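Local structure of uncharacterized protein (Pyrococcus horikoshii, 1ZJJ) at residues Gly114-Val119 against Ala138-Arg143; Ala37-Asn42 against Glu190-Val195; Gly125-Pro128 against Glu133-Lys136. The protein is of unproven function but probably acts as a magnesium-dependent phosphatase of the haloacid dehalogenase superfamily. All coordinates share one frame; numbering follows the deposited sequence.

Contact 1: residues Gly114-Val119 against Ala138-Arg143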
loop_
_atom_site.group_PDB
_atom_site.type_symbol
_atom_site.label_atom_id
_atom_site.label_comp_id
_atom_site.label_asym_id
_atom_site.label_seq_id
_atom_site.Cartn_x
_atom_site.Cartn_y
_atom_site.Cartn_z
ATOM N N GLY B 114 2.802 9.637 -22.115
ATOM C CA GLY B 114 1.376 9.877 -21.965
ATOM C C GLY B 114 0.435 8.750 -22.356
ATOM O O GLY B 114 -0.786 8.912 -22.271
ATOM N N SER B 115 0.990 7.615 -22.774
ATOM C CA SER B 115 0.184 6.468 -23.201
ATOM C C SER B 115 -0.630 5.799 -22.095
ATOM O O SER B 115 -1.450 4.925 -22.374
ATOM C CB SER B 115 1.071 5.418 -23.873
ATOM O OG SER B 115 1.648 5.932 -25.062
ATOM N N TRP B 116 -0.398 6.187 -20.846
ATOM C CA TRP B 116 -1.169 5.610 -19.745
ATOM C C TRP B 116 -2.643 5.943 -19.986
ATOM O O TRP B 116 -3.542 5.226 -19.532
ATOM C CB TRP B 116 -0.744 6.205 -18.405
ATOM C CG TRP B 116 -0.798 7.710 -18.354
ATOM C CD1 TRP B 116 0.229 8.571 -18.612
ATOM C CD2 TRP B 116 -1.936 8.512 -18.009
ATOM N NE1 TRP B 116 -0.210 9.869 -18.440
ATOM C CE2 TRP B 116 -1.534 9.857 -18.067
ATOM C CE3 TRP B 116 -3.263 8.218 -17.649
ATOM C CZ2 TRP B 116 -2.389 10.908 -17.786
ATOM C CZ3 TRP B 116 -4.129 9.267 -17.367
ATOM C CH2 TRP B 116 -3.678 10.606 -17.437
ATOM N N LYS B 117 -2.859 7.042 -20.716
ATOM C CA LYS B 117 -4.187 7.547 -21.067
ATOM C C LYS B 117 -4.951 6.540 -21.925
ATOM O O LYS B 117 -6.172 6.524 -21.922
ATOM C CB LYS B 117 -4.046 8.873 -21.831
ATOM C CG LYS B 117 -4.883 10.029 -21.290
ATOM C CD LYS B 117 -6.343 9.663 -21.174
ATOM C CE LYS B 117 -7.148 10.911 -20.912
ATOM N NZ LYS B 117 -8.427 10.621 -20.253
ATOM N N GLU B 118 -4.227 5.710 -22.669
ATOM C CA GLU B 118 -4.871 4.717 -23.525
ATOM C C GLU B 118 -4.979 3.316 -22.911
ATOM O O GLU B 118 -5.499 2.395 -23.540
ATOM C CB GLU B 118 -4.148 4.632 -24.879
ATOM C CG GLU B 118 -4.323 5.865 -25.759
ATOM C CD GLU B 118 -3.521 7.076 -25.296
ATOM O OE1 GLU B 118 -2.278 7.009 -25.262
ATOM O OE2 GLU B 118 -4.132 8.110 -24.961
ATOM N N VAL B 119 -4.476 3.154 -21.694
ATOM C CA VAL B 119 -4.527 1.857 -21.015
ATOM C C VAL B 119 -5.952 1.460 -20.636
ATOM O O VAL B 119 -6.684 2.259 -20.054
ATOM C CB VAL B 119 -3.678 1.873 -19.724
ATOM C CG1 VAL B 119 -3.964 0.619 -18.888
ATOM C CG2 VAL B 119 -2.206 1.957 -20.076
ATOM N N ALA B 138 -0.065 3.614 -12.909
ATOM C CA ALA B 138 -1.118 2.637 -12.660
ATOM C C ALA B 138 -2.327 3.359 -12.064
ATOM O O ALA B 138 -3.471 3.081 -12.419
ATOM C CB ALA B 138 -0.622 1.555 -11.702
ATOM N N THR B 139 -2.063 4.284 -11.148
ATOM C CA THR B 139 -3.116 5.053 -10.506
ATOM C C THR B 139 -3.826 5.948 -11.522
ATOM O O THR B 139 -5.057 6.010 -11.558
ATOM C CB THR B 139 -2.534 5.923 -9.362
ATOM O OG1 THR B 139 -2.081 5.069 -8.305
ATOM C CG2 THR B 139 -3.574 6.883 -8.817
ATOM N N LEU B 140 -3.047 6.645 -12.341
ATOM C CA LEU B 140 -3.620 7.527 -13.352
ATOM C C LEU B 140 -4.501 6.725 -14.302
ATOM O O LEU B 140 -5.610 7.139 -14.625
ATOM C CB LEU B 140 -2.510 8.238 -14.136
ATOM C CG LEU B 140 -1.750 9.333 -13.373
ATOM C CD1 LEU B 140 -0.572 9.828 -14.187
ATOM C CD2 LEU B 140 -2.700 10.476 -13.059
ATOM N N ALA B 141 -4.012 5.565 -14.726
ATOM C CA ALA B 141 -4.763 4.712 -15.646
ATOM C C ALA B 141 -6.049 4.174 -15.016
ATOM O O ALA B 141 -7.124 4.277 -15.600
ATOM C CB ALA B 141 -3.884 3.566 -16.116
ATOM N N ILE B 142 -5.945 3.605 -13.816
ATOM C CA ILE B 142 -7.125 3.073 -13.132
ATOM C C ILE B 142 -8.154 4.186 -12.896
ATOM O O ILE B 142 -9.363 3.954 -13.008
ATOM C CB ILE B 142 -6.750 2.434 -11.782
ATOM C CG1 ILE B 142 -5.924 1.168 -12.026
ATOM C CG2 ILE B 142 -8.016 2.133 -10.978
ATOM C CD1 ILE B 142 -5.307 0.587 -10.759
ATOM N N ARG B 143 -7.673 5.385 -12.560
ATOM C CA ARG B 143 -8.557 6.530 -12.338
ATOM C C ARG B 143 -9.194 6.989 -13.640
ATOM O O ARG B 143 -10.226 7.661 -13.644
ATOM C CB ARG B 143 -7.776 7.693 -11.717
ATOM C CG ARG B 143 -7.954 7.749 -10.236
ATOM C CD ARG B 143 -6.990 8.672 -9.579
ATOM N NE ARG B 143 -7.118 8.513 -8.142
ATOM C CZ ARG B 143 -8.151 8.952 -7.438
ATOM N NH1 ARG B 143 -9.149 9.587 -8.035
ATOM N NH2 ARG B 143 -8.187 8.740 -6.131
#

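Contact 2: residues Ala37-Asn42 against Glu190-Val195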
loop_
_atom_site.group_PDB
_atom_site.type_symbol
_atom_site.label_atom_id
_atom_site.label_comp_id
_atom_site.label_asym_id
_atom_site.label_seq_id
_atom_site.Cartn_x
_atom_site.Cartn_y
_atom_site.Cartn_z
ATOM N N ALA B 37 -2.986 -31.096 -9.678
ATOM C CA ALA B 37 -2.435 -29.875 -10.248
ATOM C C ALA B 37 -1.818 -29.053 -9.133
ATOM O O ALA B 37 -2.198 -29.183 -7.970
ATOM C CB ALA B 37 -3.525 -29.081 -10.948
ATOM N N PHE B 38 -0.847 -28.222 -9.491
ATOM C CA PHE B 38 -0.188 -27.366 -8.525
ATOM C C PHE B 38 -0.773 -25.968 -8.730
ATOM O O PHE B 38 -1.006 -25.540 -9.869
ATOM C CB PHE B 38 1.328 -27.399 -8.747
ATOM C CG PHE B 38 1.942 -28.775 -8.566
ATOM C CD1 PHE B 38 1.235 -29.797 -7.936
ATOM C CD2 PHE B 38 3.238 -29.035 -9.001
ATOM C CE1 PHE B 38 1.809 -31.061 -7.741
ATOM C CE2 PHE B 38 3.822 -30.294 -8.810
ATOM C CZ PHE B 38 3.104 -31.309 -8.178
ATOM N N LEU B 39 -1.020 -25.265 -7.634
ATOM C CA LEU B 39 -1.643 -23.954 -7.715
ATOM C C LEU B 39 -0.949 -22.919 -6.842
ATOM O O LEU B 39 -1.122 -22.923 -5.622
ATOM C CB LEU B 39 -3.118 -24.088 -7.295
ATOM C CG LEU B 39 -4.058 -22.884 -7.453
ATOM C CD1 LEU B 39 -4.320 -22.670 -8.933
ATOM C CD2 LEU B 39 -5.377 -23.128 -6.719
ATOM N N THR B 40 -0.177 -22.028 -7.468
ATOM C CA THR B 40 0.535 -20.988 -6.731
ATOM C C THR B 40 0.029 -19.568 -7.014
ATOM O O THR B 40 -0.287 -19.228 -8.160
ATOM C CB THR B 40 2.049 -21.023 -7.034
ATOM O OG1 THR B 40 2.705 -19.984 -6.299
ATOM C CG2 THR B 40 2.311 -20.818 -8.521
ATOM N N ASN B 41 -0.052 -18.753 -5.960
ATOM C CA ASN B 41 -0.473 -17.364 -6.046
ATOM C C ASN B 41 0.647 -16.483 -6.595
ATOM O O ASN B 41 0.451 -15.324 -6.936
ATOM C CB ASN B 41 -0.864 -16.897 -4.643
ATOM C CG ASN B 41 -2.361 -16.960 -4.491
ATOM O OD1 ASN B 41 -3.085 -17.404 -5.378
ATOM N ND2 ASN B 41 -2.832 -16.503 -3.319
ATOM N N ASN B 42 1.852 -17.038 -6.652
ATOM C CA ASN B 42 3.006 -16.272 -7.110
ATOM C C ASN B 42 2.915 -16.046 -8.619
ATOM O O ASN B 42 2.670 -16.981 -9.376
ATOM C CB ASN B 42 4.300 -17.012 -6.759
ATOM C CG ASN B 42 5.509 -16.096 -6.732
ATOM O OD1 ASN B 42 5.806 -15.412 -7.711
ATOM N ND2 ASN B 42 6.213 -16.078 -5.604
ATOM N N GLU B 190 -12.465 -16.422 -6.330
ATOM C CA GLU B 190 -13.206 -17.191 -7.316
ATOM C C GLU B 190 -12.571 -17.367 -8.703
ATOM O O GLU B 190 -12.691 -18.431 -9.305
ATOM C CB GLU B 190 -14.610 -16.585 -7.419
ATOM C CG GLU B 190 -15.619 -17.398 -8.191
ATOM C CD GLU B 190 -15.413 -17.286 -9.677
ATOM O OE1 GLU B 190 -14.857 -16.254 -10.106
ATOM O OE2 GLU B 190 -15.813 -18.210 -10.419
ATOM N N PRO B 191 -11.890 -16.335 -9.236
ATOM C CA PRO B 191 -11.281 -16.506 -10.560
ATOM C C PRO B 191 -10.316 -17.695 -10.604
ATOM O O PRO B 191 -10.228 -18.405 -11.612
ATOM C CB PRO B 191 -10.555 -15.178 -10.783
ATOM C CG PRO B 191 -11.420 -14.203 -10.032
ATOM C CD PRO B 191 -11.702 -14.956 -8.749
ATOM N N MET B 192 -9.595 -17.906 -9.506
ATOM C CA MET B 192 -8.636 -19.005 -9.423
ATOM C C MET B 192 -9.390 -20.330 -9.421
ATOM O O MET B 192 -8.962 -21.299 -10.042
ATOM C CB MET B 192 -7.799 -18.894 -8.148
ATOM C CG MET B 192 -6.519 -19.711 -8.178
ATOM S SD MET B 192 -5.304 -18.974 -9.296
ATOM C CE MET B 192 -3.882 -18.915 -8.249
ATOM N N TYR B 193 -10.517 -20.367 -8.715
ATOM C CA TYR B 193 -11.328 -21.580 -8.650
ATOM C C TYR B 193 -11.887 -21.877 -10.032
ATOM O O TYR B 193 -11.971 -23.029 -10.445
ATOM C CB TYR B 193 -12.488 -21.412 -7.665
ATOM C CG TYR B 193 -13.346 -22.656 -7.533
ATOM C CD1 TYR B 193 -12.853 -23.802 -6.907
ATOM C CD2 TYR B 193 -14.634 -22.698 -8.065
ATOM C CE1 TYR B 193 -13.621 -24.959 -6.819
ATOM C CE2 TYR B 193 -15.412 -23.851 -7.979
ATOM C CZ TYR B 193 -14.898 -24.977 -7.359
ATOM O OH TYR B 193 -15.647 -26.127 -7.304
ATOM N N GLU B 194 -12.273 -20.824 -10.745
ATOM C CA GLU B 194 -12.818 -20.988 -12.082
ATOM C C GLU B 194 -11.798 -21.691 -12.963
ATOM O O GLU B 194 -12.153 -22.534 -13.780
ATOM C CB GLU B 194 -13.201 -19.628 -12.678
ATOM C CG GLU B 194 -13.645 -19.701 -14.122
ATOM C CD GLU B 194 -14.238 -18.395 -14.621
ATOM O OE1 GLU B 194 -13.654 -17.328 -14.350
ATOM O OE2 GLU B 194 -15.286 -18.441 -15.296
ATOM N N VAL B 195 -10.523 -21.354 -12.791
ATOM C CA VAL B 195 -9.473 -21.991 -13.585
ATOM C C VAL B 195 -9.287 -23.469 -13.231
ATOM O O VAL B 195 -9.147 -24.312 -14.115
ATOM C CB VAL B 195 -8.129 -21.250 -13.428
ATOM C CG1 VAL B 195 -7.020 -22.031 -14.108
ATOM C CG2 VAL B 195 -8.237 -19.867 -14.054
#

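Contact 3: residues Gly125-Pro128 against Glu133-Lys136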
loop_
_atom_site.group_PDB
_atom_site.type_symbol
_atom_site.label_atom_id
_atom_site.label_comp_id
_atom_site.label_asym_id
_atom_site.label_seq_id
_atom_site.Cartn_x
_atom_site.Cartn_y
_atom_site.Cartn_z
ATOM N N GLY B 125 0.933 -7.499 -9.947
ATOM C CA GLY B 125 1.395 -8.699 -9.280
ATOM C C GLY B 125 2.601 -8.288 -8.458
ATOM O O GLY B 125 2.880 -7.092 -8.319
ATOM N N LEU B 126 3.322 -9.257 -7.908
ATOM C CA LEU B 126 4.506 -8.944 -7.120
ATOM C C LEU B 126 5.583 -8.343 -8.031
ATOM O O LEU B 126 5.985 -8.957 -9.009
ATOM C CB LEU B 126 5.055 -10.206 -6.446
ATOM C CG LEU B 126 6.410 -10.018 -5.753
ATOM C CD1 LEU B 126 6.251 -9.073 -4.570
ATOM C CD2 LEU B 126 6.953 -11.369 -5.293
ATOM N N ASP B 127 6.040 -7.139 -7.704
ATOM C CA ASP B 127 7.073 -6.474 -8.494
ATOM C C ASP B 127 8.255 -6.126 -7.597
ATOM O O ASP B 127 8.224 -5.138 -6.868
ATOM C CB ASP B 127 6.521 -5.200 -9.135
ATOM C CG ASP B 127 7.539 -4.510 -10.026
ATOM O OD1 ASP B 127 8.690 -4.990 -10.102
ATOM O OD2 ASP B 127 7.188 -3.489 -10.647
ATOM N N PRO B 128 9.317 -6.942 -7.643
ATOM C CA PRO B 128 10.516 -6.727 -6.830
ATOM C C PRO B 128 11.242 -5.444 -7.206
ATOM O O PRO B 128 12.085 -4.957 -6.458
ATOM C CB PRO B 128 11.356 -7.969 -7.125
ATOM C CG PRO B 128 10.330 -8.998 -7.472
ATOM C CD PRO B 128 9.409 -8.217 -8.366
ATOM N N GLU B 133 7.067 5.637 -9.633
ATOM C CA GLU B 133 6.650 5.954 -10.996
ATOM C C GLU B 133 5.625 4.939 -11.510
ATOM O O GLU B 133 4.622 5.312 -12.124
ATOM C CB GLU B 133 7.872 6.005 -11.920
ATOM C CG GLU B 133 7.534 6.245 -13.382
ATOM C CD GLU B 133 8.758 6.463 -14.251
ATOM O OE1 GLU B 133 9.750 5.723 -14.097
ATOM O OE2 GLU B 133 8.719 7.371 -15.104
ATOM N N LYS B 134 5.873 3.658 -11.259
ATOM C CA LYS B 134 4.933 2.631 -11.694
ATOM C C LYS B 134 3.582 2.819 -11.003
ATOM O O LYS B 134 2.534 2.742 -11.646
ATOM C CB LYS B 134 5.488 1.237 -11.405
ATOM C CG LYS B 134 6.687 0.861 -12.258
ATOM C CD LYS B 134 7.058 -0.598 -12.066
ATOM C CE LYS B 134 8.312 -0.957 -12.841
ATOM N NZ LYS B 134 8.633 -2.406 -12.696
ATOM N N LEU B 135 3.599 3.060 -9.691
ATOM C CA LEU B 135 2.358 3.280 -8.950
ATOM C C LEU B 135 1.603 4.484 -9.509
ATOM O O LEU B 135 0.371 4.494 -9.561
ATOM C CB LEU B 135 2.653 3.531 -7.466
ATOM C CG LEU B 135 3.220 2.352 -6.680
ATOM C CD1 LEU B 135 3.530 2.793 -5.256
ATOM C CD2 LEU B 135 2.208 1.206 -6.687
ATOM N N LYS B 136 2.356 5.500 -9.915
ATOM C CA LYS B 136 1.774 6.716 -10.464
ATOM C C LYS B 136 0.963 6.442 -11.734
ATOM O O LYS B 136 -0.224 6.751 -11.797
ATOM C CB LYS B 136 2.884 7.729 -10.761
ATOM C CG LYS B 136 2.386 9.042 -11.357
ATOM C CD LYS B 136 3.541 9.941 -11.784
ATOM C CE LYS B 136 4.379 9.318 -12.897
ATOM N NZ LYS B 136 5.435 10.259 -13.381
#

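Contact 1: residues Gly114-Val119 against Ala138-Arg143
Leu140 lies over one face of the Trp116 indole, and the tryptophan can be followed outward from CB to see how. CB already points toward helix 132-143, and chi1 of 54° puts CG between the backbone N and the carbonyl carbon, folding the ring back over its own short 3-10 turn with the other face to the helix. The fusion atom CD2 comes first, with Leu140 CB 3.9 Å away. Trp116 CE3 is closer, 3.6 Å from the same Leu140 CB, and Trp116 CZ3 sits 3.8 Å from the Leu140 carbonyl O. The other fusion atom, Trp116 CE2, meets the end of the leucine at Leu140 CD1, 4.0 Å off. Taken together this is a CH-pi contact: Leu140 CB stands 3.8 Å from the centroid of the six-membered ring and 21° off its normal. On the opposite face, near the rim, lie the carbonyl O of Gly114 and CB of Lys117, both from the indole's own segment. The ring's one polar atom, NE1, gives its hydrogen bond to Glu161 of the second subunit, and Ile163 of that subunit packs on Leu140.

Next along the helix, Ala141 CB touches both the Trp116 carbonyl O and Val119, with Ala141 CB 4.0 Å from Val119 CB. Gly114, at positive phi, closes helix 108-115 in a Schellman motif just before the turn. No hydrogen bond crosses between the segments, so the chain leaving helix 108-115 is held to helix 132-143 by apolar surface and one aromatic face, while the indole N-H is spent on the dimer partner.

Contact 2: residues Ala37-Asn42 against Glu190-Val195
Met192 reaches from its helix to the end of strand 36-40 and touches Leu39, Thr40 and, just beyond, Asn41. Its CG and SD each lie 3.8 Å from Leu39 CD1; the two side chains run past each other in opposite directions. The terminal methyl goes further, with Met192 CE 3.6 Å from the backbone O of Thr40 and 3.3 Å from Asn41 OD1. Met192 CG is anti to the backbone N (chi1 -162°), and bends at chi2 and chi3 carry CE round to these two oxygens.

Behind this first shell, Asn41 is held by both ends of its amide: OD1 accepts from the backbone N of Lys187 and ND2 donates to Asp154. Lys187 also gives its NZ to the carbonyl O of Leu39. Thr40 points its side chain away from the helix, and its OG1 accepts from Asn42 N at 3.1 Å, an ST turn; the side chain is about 7 Å from the bound magnesium ion, which Asp7, Asp9 and Asp210 coordinate.

Strand 36-40 belongs to the parallel sheet of the HAD core, hydrogen-bonded to strand 2-6 through Leu39 and Phe6 and, on its other edge, to Ile65 and Ile67. Helix 190-199 packs on one face of that sheet between helix 69-80, whose Ala72 touches Met192, and helix 212-221, whose Phe218 meets both Leu39 and Met192; helix 47-56 covers Thr40 from the other face.

Contact 3: residues Gly125-Pro128 against Glu133-Lys136
Asp127 and Lys134 approach from opposite directions and join in a salt bridge, the sole contact between these two segments. Lys134 NZ donates to Asp127 OD2 over 2.7 Å. It arrives at the syn lone pair, the side facing the other carboxylate oxygen, yet it favours one oxygen clearly: Asp127 OD1 remains 3.7 Å from Lys134 NZ. The lysine chain is stretched out beyond CG, every later torsion being close to 180°, and it covers the distance from the helix, where the CA of Lys134 is 9.9 Å from the CA of Asp127. Its last methylenes run in beside the same oxygen, Lys134 CD lying 3.2 Å from Asp127 OD2. On the aspartate, CG trans to the backbone N (chi1 -177°) points the carboxylate across to the helix.

The pair bridges the connection from strand 121-124 to helix 132-143, part of the parallel alpha/beta cap domain that HAD phosphatases of this type insert into their core. Asp127 leaves the loop just past the strand, and Lys134 projects from the first turn of the helix. Asp127 OD1 accepts from the backbone N of Asp129, so each carboxylate oxygen has a partner and the group's rotation is fixed. Replacing this aspartate with an alanine would probably leave the Lys134 ammonium without its counter-charge and the Asp129 N-H without its acceptor, setting the lysine end free to turn. Near the start of the helix, Thr131 OG1 takes the backbone N-H of Lys134. Ile89 of strand 86-89 touches both members of the pair, and Leu108 of helix 108-115 packs against Lys134.

Overall arrangement
Contact 2 is the most central, its centre about 6 Å from that of the chain and close to the magnesium site, where a methionine joins strand and helix of the HAD core. Contacts 1 and 3 sit further out in the cap and share helix 132-143, their centres 14 Å apart, and both touch the second subunit. Contact 1 is buried and apolar, built on an aromatic face; contact 3, partly buried, rests on a single ion pair. In sequence they nest: 125-128/133-136 within 114-119/138-143, and both within the long excursion closed by contact 2. The nearest atoms of contacts 2 and 3 remain about 5 Å apart.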